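Local coordinates for protein poly(ADP-ribose) glycohydrolase (Thermomonospora curvata, PDB 3SIG) that hydrolyses the ribose-ribose bonds of poly(ADP-ribose), and is seen with the product ADP-ribose bound in the pocket of its macrodomain-related fold, at residues A133-H136 with R137-D140; V189-I192 with G193-L196; H267-F270 with A271-F274. All blocks are in the same frame, centred on the assembly; numbering follows the deposited sequence.

Contact 1. Residues A133-H136 with R137-D140; sequences AFHH and RQRD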
ATOM      1  N   ALA A 133       5.428 -10.463 -13.971  1.00 12.34           N
ATOM      2  CA  ALA A 133       5.340 -11.249 -15.209  1.00 13.85           C
ATOM      3  C   ALA A 133       3.912 -11.726 -15.486  1.00 13.24           C
ATOM      4  O   ALA A 133       3.444 -11.688 -16.627  1.00 15.56           O
ATOM      5  CB  ALA A 133       6.292 -12.438 -15.171  1.00 15.99           C
ATOM      6  N   PHE A 134       3.215 -12.169 -14.445  1.00 14.17           N
ATOM      7  CA  PHE A 134       1.834 -12.593 -14.621  1.00 13.98           C
ATOM      8  C   PHE A 134       1.012 -11.488 -15.252  1.00 12.96           C
ATOM      9  O   PHE A 134       0.261 -11.711 -16.195  1.00 15.51           O
ATOM     10  CB  PHE A 134       1.200 -13.003 -13.292  1.00 16.17           C
ATOM     11  CG  PHE A 134      -0.229 -13.423 -13.442  1.00 14.80           C
ATOM     12  CD1 PHE A 134      -1.238 -12.484 -13.360  1.00 16.75           C
ATOM     13  CD2 PHE A 134      -0.565 -14.736 -13.749  1.00 17.33           C
ATOM     14  CE1 PHE A 134      -2.557 -12.855 -13.539  1.00 17.55           C
ATOM     15  CE2 PHE A 134      -1.884 -15.099 -13.923  1.00 18.57           C
ATOM     16  CZ  PHE A 134      -2.871 -14.151 -13.815  1.00 18.71           C
ATOM     17  N   HIS A 135       1.100 -10.285 -14.713  1.00 13.33           N
ATOM     18  CA  HIS A 135       0.282  -9.201 -15.240  1.00 13.79           C
ATOM     19  C   HIS A 135       0.710  -8.746 -16.624  1.00 14.81           C
ATOM     20  O   HIS A 135      -0.134  -8.446 -17.475  1.00 16.33           O
ATOM     21  CB  HIS A 135       0.203  -8.025 -14.262  1.00 12.58           C
ATOM     22  CG  HIS A 135      -0.503  -8.377 -12.994  1.00 11.33           C
ATOM     23  ND1 HIS A 135       0.074  -8.237 -11.748  1.00 11.60           N
ATOM     24  CD2 HIS A 135      -1.720  -8.919 -12.782  1.00 11.67           C
ATOM     25  CE1 HIS A 135      -0.766  -8.681 -10.828  1.00 10.85           C
ATOM     26  NE2 HIS A 135      -1.858  -9.105 -11.432  1.00 11.18           N
ATOM     27  N   HIS A 136       2.012  -8.757 -16.895  1.00 15.44           N
ATOM     28  CA  HIS A 136       2.476  -8.385 -18.213  1.00 16.55           C
ATOM     29  C   HIS A 136       1.921  -9.311 -19.265  1.00 19.85           C
ATOM     30  O   HIS A 136       1.546  -8.865 -20.359  1.00 21.27           O
ATOM     31  CB  HIS A 136       3.994  -8.400 -18.276  1.00 18.21           C
ATOM     32  CG  HIS A 136       4.594  -7.103 -17.859  1.00 20.69           C
ATOM     33  ND1 HIS A 136       4.975  -6.837 -16.562  1.00 30.20           N
ATOM     34  CD2 HIS A 136       4.806  -5.961 -18.558  1.00 33.78           C
ATOM     35  CE1 HIS A 136       5.443  -5.607 -16.490  1.00 23.25           C
ATOM     36  NE2 HIS A 136       5.353  -5.052 -17.687  1.00 37.48           N
ATOM     37  N   ARG A 137       1.871 -10.605 -18.961  1.00 17.37           N
ATOM     38  CA  ARG A 137       1.383 -11.584 -19.926  1.00 20.77           C
ATOM     39  C   ARG A 137      -0.130 -11.594 -20.005  1.00 21.29           C
ATOM     40  O   ARG A 137      -0.693 -11.925 -21.031  1.00 24.00           O
ATOM     41  CB  ARG A 137       1.893 -12.981 -19.558  1.00 24.36           C
ATOM     42  CG  ARG A 137       3.414 -13.101 -19.661  1.00 36.73           C
ATOM     43  CD  ARG A 137       4.012 -14.126 -18.690  1.00 60.11           C
ATOM     44  NE  ARG A 137       3.826 -15.507 -19.134  1.00 75.09           N
ATOM     45  CZ  ARG A 137       4.480 -16.557 -18.640  1.00 83.40           C
ATOM     46  NH1 ARG A 137       5.380 -16.393 -17.676  1.00 86.06           N
ATOM     47  NH2 ARG A 137       4.243 -17.775 -19.112  1.00 83.73           N
ATOM     48  N   GLN A 138      -0.797 -11.246 -18.913  1.00 19.66           N
ATOM     49  CA  GLN A 138      -2.256 -11.255 -18.845  1.00 20.84           C
ATOM     50  C   GLN A 138      -2.854 -10.159 -19.719  1.00 19.84           C
ATOM     51  O   GLN A 138      -3.884 -10.384 -20.395  1.00 21.09           O
ATOM     52  CB  GLN A 138      -2.694 -11.020 -17.392  1.00 17.82           C
ATOM     53  CG  GLN A 138      -4.224 -10.884 -17.222  1.00 19.27           C
ATOM     54  CD  GLN A 138      -4.635 -10.465 -15.822  1.00 17.02           C
ATOM     55  OE1 GLN A 138      -5.586 -11.021 -15.256  1.00 22.00           O
ATOM     56  NE2 GLN A 138      -3.933  -9.498 -15.266  1.00 15.19           N
ATOM     57  N   ARG A 139      -2.234  -8.982 -19.685  1.00 20.26           N
ATOM     58  CA  ARG A 139      -2.672  -7.834 -20.462  1.00 20.17           C
ATOM     59  C   ARG A 139      -4.167  -7.572 -20.314  1.00 18.61           C
ATOM     60  O   ARG A 139      -4.892  -7.465 -21.297  1.00 20.31           O
ATOM     61  CB  ARG A 139      -2.316  -8.033 -21.956  1.00 27.54           C
ATOM     62  CG  ARG A 139      -0.825  -7.822 -22.276  1.00 32.55           C
ATOM     63  CD  ARG A 139      -0.481  -8.181 -23.737  1.00 44.41           C
ATOM     64  NE  ARG A 139      -1.292  -7.417 -24.678  1.00 52.80           N
ATOM     65  CZ  ARG A 139      -0.918  -6.280 -25.261  1.00 60.25           C
ATOM     66  NH1 ARG A 139       0.286  -5.762 -25.026  1.00 60.17           N
ATOM     67  NH2 ARG A 139      -1.753  -5.662 -26.093  1.00 59.57           N
ATOM     68  N   ASP A 140      -4.629  -7.486 -19.087  1.00 18.39           N
ATOM     69  CA  ASP A 140      -6.004  -7.105 -18.828  1.00 18.50           C
ATOM     70  C   ASP A 140      -6.025  -6.129 -17.684  1.00 14.40           C
ATOM     71  O   ASP A 140      -5.514  -6.426 -16.607  1.00 15.36           O
ATOM     72  CB  ASP A 140      -6.824  -8.321 -18.448  1.00 19.47           C
ATOM     73  CG  ASP A 140      -8.292  -8.027 -18.445  1.00 21.41           C
ATOM     74  OD1 ASP A 140      -9.044  -8.673 -19.205  1.00 23.26           O
ATOM     75  OD2 ASP A 140      -8.710  -7.122 -17.739  1.00 17.57           O
TER
HETATM   76  O   HOH W   1      -2.763  -7.487 -16.738  1.00 17.34           O
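Phe-134 and Gln-138 both carry CG anti to the backbone N (chi1 179° and 175°), which brings the ring and the amide together one turn apart. The glutamine chain is extended beyond CG. Its CD reaches CE1 of the Phe-134 ring at 3.9 Å, and the ring and amide planes are 63° apart. Against His-135 the same side chain lies alongside, pointing the same way. One terminal atom of the amide lies at the CD2 edge of the imidazole, near the ring plane, and the amide plane is tilted from the ring. With an alanine here in place of the glutamine, the CE1 side of Phe-134 and the CD2 edge of His-135 would probably lose their shared neighbour.

Backbone bonds tie the turn together. Arg-137 N donates to Ala-133 O at 3.0 Å, and the arginine CD folds back to 3.2 Å from that same Ala-133 O. Further on, Arg-139 N binds His-135 O at 3.1 Å. The helix ends here: Arg-139 has positive phi. A water donates to His-135 O at 2.9 Å and accepts from Asp-140 N at 3.0 Å. His-135 O is therefore held twice, and the water bridges the helix end to the chain leaving it.

The turn is mostly at the surface, but the His-135 ring is buried. It meets Phe-131 of the same helix edge-to-face. Its NE2 bonds Ser-144 OG, and the Phe-134 ring meets that of His-146. Ser-144 and His-146 thus join the end of helix 129-138 to the loop that leads into strand 147-157.

Contact 2. Residues V189-I192 with G193-L196; sequences VEEI and GRVL
Arg-194 lies back over Glu-190 and Glu-191 in the first turns of helix 189-209. This is the helix of a beta-alpha-beta crossover in the macrodomain-related fold. It is the main helix of the connection from strand 163-175 to strand 214-217, which run parallel with strand 90-94 between them.

The arginine starts with CB 3.6 Å from Glu-190 O. CG, anti to the carbonyl carbon (chi1 -69°), lies against the preceding turn, 3.3 Å from Glu-190 O. The chain runs extended to NE, and CD and NE stay near the same oxygen. CZ then passes above it, so one face of the guanidinium covers Glu-190 O. NH1 ends 3.4 Å from Glu-191 CA. NH2 ends 3.8 Å from Glu-190 CB. The charged tip thus rests on helix backbone and aliphatic carbons. The carboxylates are not in contact with it: Glu-191 OE2 is 5.5 Å from Arg-194 NH1. Glu-191 instead turns OE1 to Thr-188 N, just before the helix. Opposite charge nearby may still steady the guanidinium.

Glu-190 O also accepts the backbone N of Arg-194. The inner side of the helix is apolar. Ile-192 and Leu-196 are buried, with Ile-192 CG2 3.9 Å from Leu-196 CD1. Leu-196 packs on Val-232 and Thr-235 of helix 229-240, and Ile-192 on Ile-183 of helix 180-183. Back on the outer side, Glu-191 CG lies in plane at the edge of the guanidinium, 3.6 Å from Arg-194 NH1.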
ATOM      1  N   VAL A 189     -20.523  -0.859 -13.675  1.00 14.73           N
ATOM      2  CA  VAL A 189     -20.278  -0.415 -12.307  1.00 14.87           C
ATOM      3  C   VAL A 189     -20.254  -1.613 -11.392  1.00 12.87           C
ATOM      4  O   VAL A 189     -19.379  -1.733 -10.522  1.00 13.81           O
ATOM      5  CB  VAL A 189     -21.372   0.591 -11.871  1.00 16.41           C
ATOM      6  CG1 VAL A 189     -21.265   0.927 -10.376  1.00 17.25           C
ATOM      7  CG2 VAL A 189     -21.261   1.878 -12.701  1.00 21.01           C
ATOM      8  N   GLU A 190     -21.201  -2.519 -11.583  1.00 13.55           N
ATOM      9  CA  GLU A 190     -21.342  -3.671 -10.712  1.00 15.50           C
ATOM     10  C   GLU A 190     -20.214  -4.689 -10.909  1.00 15.22           C
ATOM     11  O   GLU A 190     -19.756  -5.276  -9.923  1.00 15.34           O
ATOM     12  CB  GLU A 190     -22.710  -4.321 -10.926  1.00 19.36           C
ATOM     13  CG  GLU A 190     -23.889  -3.413 -10.469  1.00 20.71           C
ATOM     14  CD  GLU A 190     -24.156  -2.197 -11.378  1.00 18.68           C
ATOM     15  OE1 GLU A 190     -23.901  -2.278 -12.605  1.00 20.12           O
ATOM     16  OE2 GLU A 190     -24.600  -1.167 -10.830  1.00 23.84           O
ATOM     17  N   GLU A 191     -19.748  -4.874 -12.133  1.00 15.11           N
ATOM     18  CA  GLU A 191     -18.612  -5.745 -12.390  1.00 17.23           C
ATOM     19  C   GLU A 191     -17.382  -5.204 -11.671  1.00 15.37           C
ATOM     20  O   GLU A 191     -16.646  -5.965 -11.012  1.00 15.24           O
ATOM     21  CB  GLU A 191     -18.299  -5.838 -13.885  1.00 17.43           C
ATOM     22  CG  GLU A 191     -19.132  -6.834 -14.665  1.00 23.09           C
ATOM     23  CD  GLU A 191     -18.751  -6.854 -16.145  1.00 36.30           C
ATOM     24  OE1 GLU A 191     -18.949  -5.834 -16.832  1.00 24.28           O
ATOM     25  OE2 GLU A 191     -18.221  -7.883 -16.616  1.00 46.37           O
ATOM     26  N   ILE A 192     -17.129  -3.900 -11.775  1.00 13.35           N
ATOM     27  CA  ILE A 192     -15.981  -3.303 -11.107  1.00 12.26           C
ATOM     28  C   ILE A 192     -16.183  -3.447  -9.608  1.00 11.63           C
ATOM     29  O   ILE A 192     -15.235  -3.759  -8.893  1.00 10.93           O
ATOM     30  CB  ILE A 192     -15.834  -1.826 -11.488  1.00 13.19           C
ATOM     31  CG1 ILE A 192     -15.498  -1.704 -12.972  1.00 15.79           C
ATOM     32  CG2 ILE A 192     -14.762  -1.124 -10.661  1.00 14.40           C
ATOM     33  CD1 ILE A 192     -14.167  -2.270 -13.304  1.00 21.42           C
ATOM     34  N   GLY A 193     -17.406  -3.244  -9.111  1.00 13.35           N
ATOM     35  CA  GLY A 193     -17.653  -3.364  -7.691  1.00 13.48           C
ATOM     36  C   GLY A 193     -17.360  -4.765  -7.176  1.00 12.74           C
ATOM     37  O   GLY A 193     -16.811  -4.932  -6.088  1.00 12.19           O
ATOM     38  N   ARG A 194     -17.731  -5.779  -7.932  1.00 12.56           N
ATOM     39  CA  ARG A 194     -17.467  -7.157  -7.540  1.00 15.55           C
ATOM     40  C   ARG A 194     -15.965  -7.430  -7.493  1.00 12.48           C
ATOM     41  O   ARG A 194     -15.475  -8.088  -6.552  1.00 13.08           O
ATOM     42  CB  ARG A 194     -18.175  -8.138  -8.487  1.00 15.84           C
ATOM     43  CG  ARG A 194     -19.691  -8.140  -8.359  1.00 37.23           C
ATOM     44  CD  ARG A 194     -20.299  -9.231  -9.245  1.00 52.71           C
ATOM     45  NE  ARG A 194     -21.641  -8.891  -9.722  1.00 67.71           N
ATOM     46  CZ  ARG A 194     -21.911  -8.381 -10.923  1.00 76.31           C
ATOM     47  NH1 ARG A 194     -20.936  -8.146 -11.792  1.00 77.20           N
ATOM     48  NH2 ARG A 194     -23.163  -8.109 -11.263  1.00 81.73           N
ATOM     49  N   VAL A 195     -15.225  -6.933  -8.476  1.00 10.87           N
ATOM     50  CA  VAL A 195     -13.778  -7.105  -8.499  1.00 11.33           C
ATOM     51  C   VAL A 195     -13.156  -6.396  -7.273  1.00 10.09           C
ATOM     52  O   VAL A 195     -12.330  -6.963  -6.555  1.00 10.42           O
ATOM     53  CB  VAL A 195     -13.168  -6.578  -9.814  1.00 11.61           C
ATOM     54  CG1 VAL A 195     -11.664  -6.561  -9.710  1.00 13.99           C
ATOM     55  CG2 VAL A 195     -13.610  -7.454 -10.965  1.00 14.26           C
ATOM     56  N   LEU A 196     -13.589  -5.178  -6.988  1.00  9.67           N
ATOM     57  CA  LEU A 196     -13.061  -4.418  -5.853  1.00  8.13           C
ATOM     58  C   LEU A 196     -13.361  -5.117  -4.540  1.00  8.48           C
ATOM     59  O   LEU A 196     -12.489  -5.212  -3.686  1.00  9.68           O
ATOM     60  CB  LEU A 196     -13.678  -3.022  -5.809  1.00  9.49           C
ATOM     61  CG  LEU A 196     -13.112  -2.029  -6.824  1.00 10.14           C
ATOM     62  CD1 LEU A 196     -14.041  -0.827  -6.887  1.00 12.68           C
ATOM     63  CD2 LEU A 196     -11.722  -1.577  -6.476  1.00 11.95           C
TER

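Contact 3. Residues H267-F270 with A271-F274; sequences HAAF and ARRF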
ATOM      1  N   HIS A 267     -10.678  12.326  -0.348  1.00 11.36           N
ATOM      2  CA  HIS A 267     -10.791  12.417   1.084  1.00 13.63           C
ATOM      3  C   HIS A 267     -12.234  12.657   1.456  1.00 14.21           C
ATOM      4  O   HIS A 267     -12.746  12.032   2.387  1.00 15.31           O
ATOM      5  CB  HIS A 267      -9.883  13.509   1.652  1.00 13.43           C
ATOM      6  CG  HIS A 267     -10.113  13.757   3.108  1.00 13.96           C
ATOM      7  ND1 HIS A 267     -11.054  14.658   3.559  1.00 17.54           N
ATOM      8  CD2 HIS A 267      -9.578  13.185   4.215  1.00 15.13           C
ATOM      9  CE1 HIS A 267     -11.085  14.634   4.880  1.00 19.91           C
ATOM     10  NE2 HIS A 267     -10.196  13.754   5.302  1.00 18.69           N
ATOM     11  N   ALA A 268     -12.898  13.541   0.738  1.00 14.51           N
ATOM     12  CA  ALA A 268     -14.291  13.839   1.035  1.00 15.17           C
ATOM     13  C   ALA A 268     -15.184  12.604   0.955  1.00 13.31           C
ATOM     14  O   ALA A 268     -16.075  12.431   1.775  1.00 14.41           O
ATOM     15  CB  ALA A 268     -14.795  14.925   0.107  1.00 19.46           C
ATOM     16  N   ALA A 269     -14.966  11.731  -0.021  1.00 13.96           N
ATOM     17  CA  ALA A 269     -15.797  10.538  -0.176  1.00 12.60           C
ATOM     18  C   ALA A 269     -15.624   9.602   1.009  1.00 12.07           C
ATOM     19  O   ALA A 269     -16.596   9.036   1.505  1.00 13.32           O
ATOM     20  CB  ALA A 269     -15.447   9.809  -1.462  1.00 14.42           C
ATOM     21  N   PHE A 270     -14.396   9.450   1.476  1.00 11.94           N
ATOM     22  CA  PHE A 270     -14.152   8.600   2.633  1.00 10.91           C
ATOM     23  C   PHE A 270     -14.680   9.233   3.918  1.00 13.87           C
ATOM     24  O   PHE A 270     -15.291   8.537   4.742  1.00 13.76           O
ATOM     25  CB  PHE A 270     -12.668   8.226   2.754  1.00 12.31           C
ATOM     26  CG  PHE A 270     -12.284   7.084   1.857  1.00 10.39           C
ATOM     27  CD1 PHE A 270     -12.159   5.794   2.358  1.00 10.50           C
ATOM     28  CD2 PHE A 270     -12.113   7.279   0.495  1.00 10.92           C
ATOM     29  CE1 PHE A 270     -11.842   4.746   1.497  1.00 10.58           C
ATOM     30  CE2 PHE A 270     -11.829   6.226  -0.343  1.00 11.79           C
ATOM     31  CZ  PHE A 270     -11.684   4.965   0.164  1.00 10.88           C
ATOM     32  N   ALA A 271     -14.524  10.550   4.066  1.00 13.27           N
ATOM     33  CA  ALA A 271     -15.035  11.258   5.243  1.00 14.68           C
ATOM     34  C   ALA A 271     -16.540  11.109   5.329  1.00 17.20           C
ATOM     35  O   ALA A 271     -17.092  10.908   6.405  1.00 18.89           O
ATOM     36  CB  ALA A 271     -14.647  12.742   5.206  1.00 18.77           C
ATOM     37  N   ARG A 272     -17.214  11.190   4.193  1.00 15.07           N
ATOM     38  CA  ARG A 272     -18.664  11.051   4.175  1.00 16.45           C
ATOM     39  C   ARG A 272     -19.088   9.661   4.603  1.00 18.35           C
ATOM     40  O   ARG A 272     -20.045   9.475   5.344  1.00 18.50           O
ATOM     41  CB  ARG A 272     -19.219  11.340   2.785  1.00 18.39           C
ATOM     42  CG  ARG A 272     -19.228  12.833   2.463  1.00 29.92           C
ATOM     43  CD  ARG A 272     -20.079  13.151   1.242  1.00 30.61           C
ATOM     44  NE  ARG A 272     -19.511  12.612   0.013  1.00 31.02           N
ATOM     45  CZ  ARG A 272     -18.543  13.198  -0.687  1.00 23.10           C
ATOM     46  NH1 ARG A 272     -18.023  14.352  -0.284  1.00 32.07           N
ATOM     47  NH2 ARG A 272     -18.097  12.635  -1.791  1.00 21.86           N
ATOM     48  N   ARG A 273     -18.385   8.652   4.122  1.00 14.46           N
ATOM     49  CA  ARG A 273     -18.840   7.294   4.376  1.00 15.39           C
ATOM     50  C   ARG A 273     -18.501   6.833   5.790  1.00 15.62           C
ATOM     51  O   ARG A 273     -19.301   6.099   6.386  1.00 20.70           O
ATOM     52  CB  ARG A 273     -18.237   6.328   3.345  1.00 13.80           C
ATOM     53  CG  ARG A 273     -18.688   4.859   3.483  1.00 17.72           C
ATOM     54  CD  ARG A 273     -20.206   4.785   3.327  1.00 18.89           C
ATOM     55  NE  ARG A 273     -20.821   3.488   3.626  1.00 18.88           N
ATOM     56  CZ  ARG A 273     -21.176   3.082   4.841  1.00 19.15           C
ATOM     57  NH1 ARG A 273     -20.915   3.827   5.901  1.00 22.19           N
ATOM     58  NH2 ARG A 273     -21.752   1.897   5.003  1.00 24.72           N
ATOM     59  N   PHE A 274     -17.368   7.253   6.329  1.00 15.45           N
ATOM     60  CA  PHE A 274     -16.883   6.752   7.612  1.00 18.89           C
ATOM     61  C   PHE A 274     -16.886   7.806   8.712  1.00 31.10           C
ATOM     62  O   PHE A 274     -16.602   7.471   9.866  1.00 32.52           O
ATOM     63  CB  PHE A 274     -15.475   6.190   7.462  1.00 17.01           C
ATOM     64  CG  PHE A 274     -15.403   4.952   6.605  1.00 12.61           C
ATOM     65  CD1 PHE A 274     -15.773   3.715   7.128  1.00 12.45           C
ATOM     66  CD2 PHE A 274     -14.971   5.015   5.294  1.00 12.86           C
ATOM     67  CE1 PHE A 274     -15.703   2.580   6.358  1.00 13.69           C
ATOM     68  CE2 PHE A 274     -14.914   3.896   4.508  1.00 12.61           C
ATOM     69  CZ  PHE A 274     -15.279   2.670   5.024  1.00 12.59           C
TER
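Phe-270 and Phe-274 lie side by side and point the same way, one turn apart. Both place CG anti to the carbonyl carbon (chi1 -81° and -67°), which sends the two rings off the same side of the helix. They touch where Phe-270 CD1 comes 4.0 Å from Phe-274 CE2. Phe-274 also turns its ring edge to the backbone of the turn before: Phe-270 O lies near the ring plane, 3.6 Å from Phe-274 CD2. The same oxygen accepts the backbone N of Phe-274 at 2.9 Å.

Phe-255 meets both rings, stacked with Phe-274 and inclined to Phe-270. It belongs to strand 252-256 of the central sheet. Helix 265-273 follows that strand and is the last helix of the modelled chain. It lies against the sheet in this macrodomain-related fold. Both phenylalanines also touch Val-69 of the edge strand 66-70, and helix 229-240 flanks them with Ala-233 and Ala-237.

Arg-272 points off another side and lies flat along the helix. The bend at chi3 (-67°) lays one guanidinium face over Ala-268 O and Ala-269 CA, both offset toward the rim of the group. NH1 is 3.3 Å from Ala-268 CB, and NH2 is 3.5 Å from Ala-269 CA. Ala-268 O takes its bond from the backbone N of Arg-272. The small alanines probably let the guanidinium lie this close to the backbone.

The end of Arg-273 leads away from the helix turn before it. Its NE forms a salt bridge with Glu-234 of helix 229-240, and its CG lies over the rim of one face of the Phe-274 ring. His-267 CE1 approaches Ala-271 CB at 4.0 Å.

Each contact is local, along one helix, and none touches another. Contact 1 lies at the surface and runs past the end of helix 129-138. It closes with a positive-phi residue and a bridging water. Contacts 2 and 3 are partly buried, and both press apolar side chains on helix 229-240. The apolar pair is aliphatic in contact 2 and aromatic in contact 3, where it also meets the central sheet. Each of these two has an arginine laid over the preceding turn. In contact 1 the Arg-137 chain touches Ala-133 O through CG and CD, without a guanidinium laid over the turn. Contacts 2 and 3 have centres about 19 Å apart, contacts 1 and 3 about 33 Å.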